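Local coordinates for membrane-bound lysozyme inhibitor of C-type lysozyme (Pseudomonas aeruginosa, PDB 3F6Z), which specifically inhibits C-type lysozymes, acting as a lipoprotein of the bacterial outer membrane, at residues A65-A68 against I73-T76; V21-E26 against V33-K38; V45-V48 against S52-V55. All coordinates share one frame; numbering follows the deposited sequence.

Three antiparallel hairpin pairings from one eight-stranded closed barrel are described, and they follow one another along the chain: contact 2 (strands 16-25 and 30-38), then contact 3 (41-49 and 52-59), then contact 1 (65-69 and 72-77). Their centres lie about 10 to 12 Å apart. Contacts 2 and 3 adjoin through neighbouring strands 30-38 and 41-49, as contacts 3 and 1 do through 52-59 and 65-69. Contacts 1 and 2 meet across the interior instead, where W74 NE1 probably bonds to Y35 OH. S63 and K77, inferred to block the lysozyme active site, lie next to contact 1, the side chains of W75 and T76 being about 5 and 6 Å from theirs.

Contact 1 of 3, residues A65-A68 against I73-T76; sequences AKYA and IWWT
This is a regular antiparallel pairing within the hairpin of strands 65-69 and 72-77, with K66 and W75 packed on one face of the sheet and Y67 and W74 on the other. Four backbone hydrogen bonds join the A65-T76 and Y67-W74 pairs; the straightest runs from A65 N to T76 O, 2.7 Å long with an angle of 169° at the hydrogen. K66 and W75 form a non-hydrogen-bonded pair. Lysine suits this place because its long aliphatic chain can cover an indole: CG stands anti to the backbone N (chi1 -175°), and the extended chain beyond carries CD across the six-membered ring. K66 CB sits 3.6 Å from the centroid of the W75 five-membered ring, almost on its normal, a CH-pi contact. The indole is held by a second grip, NE1 donating to the backbone O of S63, a residue inferred to act directly in lysozyme inhibition. In this closed antiparallel barrel the Y67 and W74 side chains meet obliquely, Y67 CD2 lying 3.8 Å from W74 CD1. At the A65-T76 pair the small alanine admits the threonine hydroxyl, with A65 CB 3.2 Å from T76 OG1. That hydroxyl and Y67 OH both hydrogen-bond to polar side chains of another protein's chain. Further along, I73 CD1 packs 3.7 Å from A68 CB.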
loop_
_atom_site.group_PDB
_atom_site.type_symbol
_atom_site.label_atom_id
_atom_site.label_comp_id
_atom_site.label_asym_id
_atom_site.label_seq_id
_atom_site.Cartn_x
_atom_site.Cartn_y
_atom_site.Cartn_z
ATOM N N ALA B 65 -12.149 6.128 -0.868
ATOM C CA ALA B 65 -11.738 5.384 0.318
ATOM C C ALA B 65 -10.914 4.212 -0.189
ATOM O O ALA B 65 -11.446 3.254 -0.750
ATOM C CB ALA B 65 -12.959 4.887 1.091
ATOM N N LYS B 66 -9.605 4.317 -0.011
ATOM C CA LYS B 66 -8.679 3.283 -0.456
ATOM C C LYS B 66 -8.312 2.357 0.703
ATOM O O LYS B 66 -7.972 2.824 1.794
ATOM C CB LYS B 66 -7.425 3.944 -1.027
ATOM C CG LYS B 66 -6.410 2.984 -1.641
ATOM C CD LYS B 66 -5.221 3.767 -2.183
ATOM C CE LYS B 66 -4.106 2.858 -2.664
ATOM N NZ LYS B 66 -2.897 3.661 -2.983
ATOM N N TYR B 67 -8.375 1.049 0.450
ATOM C CA TYR B 67 -8.070 0.031 1.455
ATOM C C TYR B 67 -7.053 -0.969 0.897
ATOM O O TYR B 67 -7.089 -1.303 -0.292
ATOM C CB TYR B 67 -9.345 -0.733 1.845
ATOM C CG TYR B 67 -10.497 0.117 2.357
ATOM C CD1 TYR B 67 -10.695 0.306 3.729
ATOM C CD2 TYR B 67 -11.425 0.677 1.477
ATOM C CE1 TYR B 67 -11.799 1.029 4.211
ATOM C CE2 TYR B 67 -12.530 1.397 1.943
ATOM C CZ TYR B 67 -12.713 1.566 3.313
ATOM O OH TYR B 67 -13.816 2.250 3.787
ATOM N N ALA B 68 -6.175 -1.476 1.763
ATOM C CA ALA B 68 -5.148 -2.415 1.333
ATOM C C ALA B 68 -5.071 -3.701 2.153
ATOM O O ALA B 68 -5.319 -3.705 3.358
ATOM C CB ALA B 68 -3.787 -1.718 1.341
ATOM N N ILE B 73 -6.013 -4.159 -3.562
ATOM C CA ILE B 73 -6.356 -2.796 -3.200
ATOM C C ILE B 73 -7.857 -2.708 -3.492
ATOM O O ILE B 73 -8.310 -3.059 -4.581
ATOM C CB ILE B 73 -5.615 -1.735 -4.059
ATOM C CG1 ILE B 73 -4.111 -1.733 -3.743
ATOM C CG2 ILE B 73 -6.202 -0.353 -3.789
ATOM C CD1 ILE B 73 -3.760 -1.279 -2.324
ATOM N N TRP B 74 -8.626 -2.293 -2.496
ATOM C CA TRP B 74 -10.065 -2.128 -2.640
ATOM C C TRP B 74 -10.275 -0.625 -2.480
ATOM O O TRP B 74 -10.117 -0.075 -1.388
ATOM C CB TRP B 74 -10.800 -2.909 -1.549
ATOM C CG TRP B 74 -12.300 -2.734 -1.561
ATOM C CD1 TRP B 74 -13.059 -2.098 -0.619
ATOM C CD2 TRP B 74 -13.218 -3.241 -2.537
ATOM N NE1 TRP B 74 -14.391 -2.183 -0.944
ATOM C CE2 TRP B 74 -14.517 -2.879 -2.118
ATOM C CE3 TRP B 74 -13.069 -3.969 -3.724
ATOM C CZ2 TRP B 74 -15.666 -3.222 -2.845
ATOM C CZ3 TRP B 74 -14.213 -4.311 -4.447
ATOM C CH2 TRP B 74 -15.493 -3.934 -4.003
ATOM N N TRP B 75 -10.610 0.037 -3.579
ATOM C CA TRP B 75 -10.783 1.490 -3.583
ATOM C C TRP B 75 -12.219 1.878 -3.937
ATOM O O TRP B 75 -12.678 1.650 -5.053
ATOM C CB TRP B 75 -9.817 2.085 -4.603
ATOM C CG TRP B 75 -9.373 3.486 -4.341
ATOM C CD1 TRP B 75 -10.044 4.457 -3.642
ATOM C CD2 TRP B 75 -8.192 4.108 -4.860
ATOM N NE1 TRP B 75 -9.348 5.641 -3.699
ATOM C CE2 TRP B 75 -8.210 5.456 -4.442
ATOM C CE3 TRP B 75 -7.118 3.654 -5.644
ATOM C CZ2 TRP B 75 -7.195 6.362 -4.782
ATOM C CZ3 TRP B 75 -6.109 4.552 -5.983
ATOM C CH2 TRP B 75 -6.157 5.893 -5.549
ATOM N N THR B 76 -12.922 2.482 -2.986
ATOM C CA THR B 76 -14.302 2.878 -3.213
ATOM C C THR B 76 -14.449 4.379 -3.418
ATOM O O THR B 76 -13.686 5.176 -2.877
ATOM C CB THR B 76 -15.193 2.457 -2.032
ATOM O OG1 THR B 76 -14.950 3.321 -0.911
ATOM C CG2 THR B 76 -14.877 1.014 -1.632
#

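Contact 2 of 3, residues V21-E26 against V33-K38; sequences VDYKCE and VQYLNK
V21 lays its CG2 methyl against the edge of the Y35 ring, near the ring plane and 3.8 Å from CE2. The two residues belong to the hairpin of strands 16-25 and 30-38 in the antiparallel barrel. The segments run off in opposite directions from the V21-V33 pair, so it is the one backbone pairing between them, with two N-H...O bonds each 2.8 Å long; Y23 is already bonded to F31. Y23 and Y35 stand two residues on from V21 and V33, on the same face but at either end of the pair, and reach back diagonally. Tyrosine is long enough for the hydroxyls to meet over the V21-V33 pair: each ring has CG anti to its own carbonyl carbon (chi1 -70° and -68°), and the phenols approach from opposite directions. The branched V33 fills the angle between them, its CG2 lying 4.0 Å from Y23 CE2 and its CG1 over one face of the Y35 ring. V21, also branched at CB, suits a strand and brings a methyl to this buried cluster. Y23 also meets W74 edge-to-face. The Y35 hydroxyl is gripped twice, receiving a hydrogen bond from W74 NE1 and giving its own to Y23, which should restrict the rotation of the phenol. C25 is tied by a disulfide to C98 on strand 96-100. Between the phenols the bond is short, Y35 OH to Y23 OH being 2.6 Å.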
loop_
_atom_site.group_PDB
_atom_site.type_symbol
_atom_site.label_atom_id
_atom_site.label_comp_id
_atom_site.label_asym_id
_atom_site.label_seq_id
_atom_site.Cartn_x
_atom_site.Cartn_y
_atom_site.Cartn_z
ATOM N N VAL B 21 -22.430 -3.930 2.849
ATOM C CA VAL B 21 -22.855 -3.479 1.534
ATOM C C VAL B 21 -22.697 -4.584 0.496
ATOM O O VAL B 21 -21.659 -5.253 0.439
ATOM C CB VAL B 21 -22.044 -2.229 1.093
ATOM C CG1 VAL B 21 -22.557 -1.716 -0.244
ATOM C CG2 VAL B 21 -22.149 -1.137 2.160
ATOM N N ASP B 22 -23.732 -4.776 -0.319
ATOM C CA ASP B 22 -23.694 -5.795 -1.359
ATOM C C ASP B 22 -23.231 -5.167 -2.661
ATOM O O ASP B 22 -23.635 -4.055 -2.994
ATOM C CB ASP B 22 -25.078 -6.419 -1.562
ATOM C CG ASP B 22 -25.734 -6.822 -0.256
ATOM O OD1 ASP B 22 -25.078 -7.495 0.565
ATOM O OD2 ASP B 22 -26.910 -6.464 -0.054
ATOM N N TYR B 23 -22.382 -5.881 -3.390
ATOM C CA TYR B 23 -21.850 -5.396 -4.657
ATOM C C TYR B 23 -22.008 -6.435 -5.750
ATOM O O TYR B 23 -22.303 -7.605 -5.495
ATOM C CB TYR B 23 -20.342 -5.101 -4.557
ATOM C CG TYR B 23 -19.944 -3.911 -3.718
ATOM C CD1 TYR B 23 -19.675 -2.671 -4.308
ATOM C CD2 TYR B 23 -19.817 -4.025 -2.334
ATOM C CE1 TYR B 23 -19.289 -1.580 -3.534
ATOM C CE2 TYR B 23 -19.438 -2.941 -1.550
ATOM C CZ TYR B 23 -19.179 -1.723 -2.151
ATOM O OH TYR B 23 -18.846 -0.649 -1.355
ATOM N N LYS B 24 -21.773 -5.983 -6.974
ATOM C CA LYS B 24 -21.804 -6.826 -8.155
ATOM C C LYS B 24 -20.732 -6.206 -9.024
ATOM O O LYS B 24 -20.745 -4.999 -9.269
ATOM C CB LYS B 24 -23.158 -6.770 -8.862
ATOM C CG LYS B 24 -23.171 -7.589 -10.151
ATOM C CD LYS B 24 -24.576 -7.867 -10.625
ATOM C CE LYS B 24 -24.566 -8.757 -11.852
ATOM N NZ LYS B 24 -25.948 -9.170 -12.227
ATOM N N CYS B 25 -19.792 -7.027 -9.467
ATOM C CA CYS B 25 -18.696 -6.532 -10.282
ATOM C C CYS B 25 -18.851 -6.909 -11.743
ATOM O O CYS B 25 -19.679 -7.750 -12.100
ATOM C CB CYS B 25 -17.367 -7.057 -9.732
ATOM S SG CYS B 25 -17.162 -6.740 -7.943
ATOM N N GLU B 26 -18.039 -6.274 -12.577
ATOM C CA GLU B 26 -18.054 -6.482 -14.017
ATOM C C GLU B 26 -17.694 -7.895 -14.488
ATOM O O GLU B 26 -17.736 -8.174 -15.691
ATOM C CB GLU B 26 -17.101 -5.487 -14.678
ATOM C CG GLU B 26 -17.341 -5.316 -16.152
ATOM C CD GLU B 26 -16.208 -4.609 -16.841
ATOM O OE1 GLU B 26 -15.716 -3.594 -16.298
ATOM O OE2 GLU B 26 -15.817 -5.067 -17.933
ATOM N N VAL B 33 -19.572 -6.741 1.533
ATOM C CA VAL B 33 -18.430 -6.212 2.261
ATOM C C VAL B 33 -18.869 -5.609 3.587
ATOM O O VAL B 33 -19.957 -5.044 3.694
ATOM C CB VAL B 33 -17.716 -5.111 1.433
ATOM C CG1 VAL B 33 -16.666 -4.395 2.287
ATOM C CG2 VAL B 33 -17.070 -5.722 0.198
ATOM N N GLN B 34 -18.029 -5.732 4.606
ATOM C CA GLN B 34 -18.366 -5.137 5.885
ATOM C C GLN B 34 -17.408 -3.985 6.142
ATOM O O GLN B 34 -16.188 -4.156 6.114
ATOM C CB GLN B 34 -18.272 -6.149 7.033
ATOM C CG GLN B 34 -18.762 -5.560 8.349
ATOM C CD GLN B 34 -18.744 -6.543 9.500
ATOM O OE1 GLN B 34 -17.684 -6.980 9.949
ATOM N NE2 GLN B 34 -19.927 -6.894 9.989
ATOM N N TYR B 35 -17.964 -2.806 6.375
ATOM C CA TYR B 35 -17.150 -1.636 6.644
ATOM C C TYR B 35 -17.171 -1.339 8.129
ATOM O O TYR B 35 -18.223 -1.400 8.767
ATOM C CB TYR B 35 -17.673 -0.436 5.845
ATOM C CG TYR B 35 -17.473 -0.595 4.359
ATOM C CD1 TYR B 35 -16.197 -0.524 3.802
ATOM C CD2 TYR B 35 -18.548 -0.870 3.512
ATOM C CE1 TYR B 35 -15.991 -0.723 2.443
ATOM C CE2 TYR B 35 -18.354 -1.072 2.143
ATOM C CZ TYR B 35 -17.072 -0.998 1.621
ATOM O OH TYR B 35 -16.857 -1.208 0.286
ATOM N N LEU B 36 -16.000 -1.039 8.680
ATOM C CA LEU B 36 -15.878 -0.713 10.093
ATOM C C LEU B 36 -15.079 0.570 10.242
ATOM O O LEU B 36 -13.914 0.637 9.846
ATOM C CB LEU B 36 -15.192 -1.844 10.870
ATOM C CG LEU B 36 -15.909 -3.199 10.900
ATOM C CD1 LEU B 36 -15.387 -4.076 9.763
ATOM C CD2 LEU B 36 -15.662 -3.884 12.240
ATOM N N ASN B 37 -15.724 1.587 10.806
ATOM C CA ASN B 37 -15.101 2.882 11.024
ATOM C C ASN B 37 -15.128 3.229 12.508
ATOM O O ASN B 37 -16.198 3.371 13.110
ATOM C CB ASN B 37 -15.839 3.963 10.231
ATOM C CG ASN B 37 -15.937 3.636 8.753
ATOM O OD1 ASN B 37 -17.028 3.650 8.175
ATOM N ND2 ASN B 37 -14.800 3.341 8.131
ATOM N N LYS B 38 -13.945 3.363 13.092
ATOM C CA LYS B 38 -13.817 3.690 14.503
ATOM C C LYS B 38 -12.592 4.567 14.729
ATOM O O LYS B 38 -11.466 4.083 14.734
ATOM C CB LYS B 38 -13.705 2.397 15.316
ATOM C CG LYS B 38 -13.519 2.593 16.811
ATOM C CD LYS B 38 -13.409 1.243 17.515
ATOM C CE LYS B 38 -13.026 1.399 18.986
ATOM N NZ LYS B 38 -14.074 2.103 19.783
#

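Contact 3 of 3, residues V45-V48 against S52-V55; sequences VVPV and STLV
V45 and T53 meet methyl to methyl across the hairpin of strands 41-49 and 52-59, with V45 CG1 3.6 Å from T53 CG2. Both methyls stand anti to their own backbone N, V45 CG1 at chi1 -175°, and this brings them together diagonally over the sheet face that also carries P47 and V55. The threonine's other branch turns to the proline: T53 OG1 has chi1 -65° and lies 3.3 Å from P47 CB. A beta-branched residue serves well here, giving one branch to each of two neighbours on the facing strand. Between the strands V46 and L54 form the hydrogen-bonded pair, V46 N to L54 O at 2.8 Å and L54 N to V46 O at 2.7 Å. Their side chains point to the opposite face, where V46 reaches W74 and F56. Since V46 turns its N and O to L54, the next N points away from strand 52-59, and the missing N-H of P47 costs no bond to that strand; its O accepts a hydrogen bond from R29 NH2.

At V48 the chain turns a corner. This valine's chi1 of -62° sets CG1 anti to the carbonyl carbon and 4.1 Å from L54 CD1. CG2 falls between the backbone N and the carbonyl carbon, near S52 O. The leucine, whose CD1 extends to V48 CG1, packs like V48 on Y72 of strand 72-77. S52 OG hydrogen-bonds to D40 of the second subunit. Adjacent antiparallel strands whose side chains alternate between faces, with V46 and L54 on the W74 side, form a beta hairpin of the closed antiparallel barrel.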
loop_
_atom_site.group_PDB
_atom_site.type_symbol
_atom_site.label_atom_id
_atom_site.label_comp_id
_atom_site.label_asym_id
_atom_site.label_seq_id
_atom_site.Cartn_x
_atom_site.Cartn_y
_atom_site.Cartn_z
ATOM N N VAL B 45 -13.827 -5.570 5.220
ATOM C CA VAL B 45 -13.643 -7.014 5.159
ATOM C C VAL B 45 -14.192 -7.428 3.803
ATOM O O VAL B 45 -15.396 -7.355 3.547
ATOM C CB VAL B 45 -14.406 -7.725 6.317
ATOM C CG1 VAL B 45 -14.100 -9.214 6.316
ATOM C CG2 VAL B 45 -13.996 -7.114 7.659
ATOM N N VAL B 46 -13.299 -7.865 2.927
ATOM C CA VAL B 46 -13.707 -8.210 1.584
ATOM C C VAL B 46 -13.386 -9.608 1.121
ATOM O O VAL B 46 -12.268 -10.086 1.286
ATOM C CB VAL B 46 -13.053 -7.261 0.549
ATOM C CG1 VAL B 46 -13.572 -7.582 -0.835
ATOM C CG2 VAL B 46 -13.301 -5.804 0.925
ATOM N N PRO B 47 -14.381 -10.295 0.551
ATOM C CA PRO B 47 -14.112 -11.649 0.059
ATOM C C PRO B 47 -13.577 -11.453 -1.366
ATOM O O PRO B 47 -14.344 -11.271 -2.319
ATOM C CB PRO B 47 -15.484 -12.321 0.100
ATOM C CG PRO B 47 -16.429 -11.168 -0.154
ATOM C CD PRO B 47 -15.832 -10.065 0.706
ATOM N N VAL B 48 -12.254 -11.454 -1.496
ATOM C CA VAL B 48 -11.614 -11.265 -2.791
ATOM C C VAL B 48 -11.888 -12.455 -3.701
ATOM O O VAL B 48 -11.598 -12.414 -4.897
ATOM C CB VAL B 48 -10.086 -11.063 -2.632
ATOM C CG1 VAL B 48 -9.816 -9.806 -1.803
ATOM C CG2 VAL B 48 -9.468 -12.273 -1.969
ATOM N N SER B 52 -11.446 -16.870 -0.040
ATOM C CA SER B 52 -10.506 -15.959 0.594
ATOM C C SER B 52 -11.138 -14.603 0.876
ATOM O O SER B 52 -11.520 -13.880 -0.040
ATOM C CB SER B 52 -9.265 -15.789 -0.280
ATOM O OG SER B 52 -8.271 -15.059 0.417
ATOM N N THR B 53 -11.261 -14.283 2.160
ATOM C CA THR B 53 -11.835 -13.020 2.611
ATOM C C THR B 53 -10.770 -12.309 3.428
ATOM O O THR B 53 -10.275 -12.849 4.421
ATOM C CB THR B 53 -13.074 -13.260 3.481
ATOM O OG1 THR B 53 -14.095 -13.857 2.683
ATOM C CG2 THR B 53 -13.583 -11.962 4.062
ATOM N N LEU B 54 -10.435 -11.093 3.009
ATOM C CA LEU B 54 -9.387 -10.315 3.651
ATOM C C LEU B 54 -9.842 -9.099 4.430
ATOM O O LEU B 54 -10.801 -8.438 4.058
ATOM C CB LEU B 54 -8.381 -9.850 2.600
ATOM C CG LEU B 54 -7.724 -10.930 1.735
ATOM C CD1 LEU B 54 -6.733 -10.265 0.786
ATOM C CD2 LEU B 54 -7.022 -11.956 2.606
ATOM N N VAL B 55 -9.132 -8.811 5.514
ATOM C CA VAL B 55 -9.412 -7.638 6.327
ATOM C C VAL B 55 -8.527 -6.532 5.752
ATOM O O VAL B 55 -7.312 -6.541 5.956
ATOM C CB VAL B 55 -9.018 -7.853 7.812
ATOM C CG1 VAL B 55 -9.232 -6.544 8.598
ATOM C CG2 VAL B 55 -9.850 -8.989 8.430
#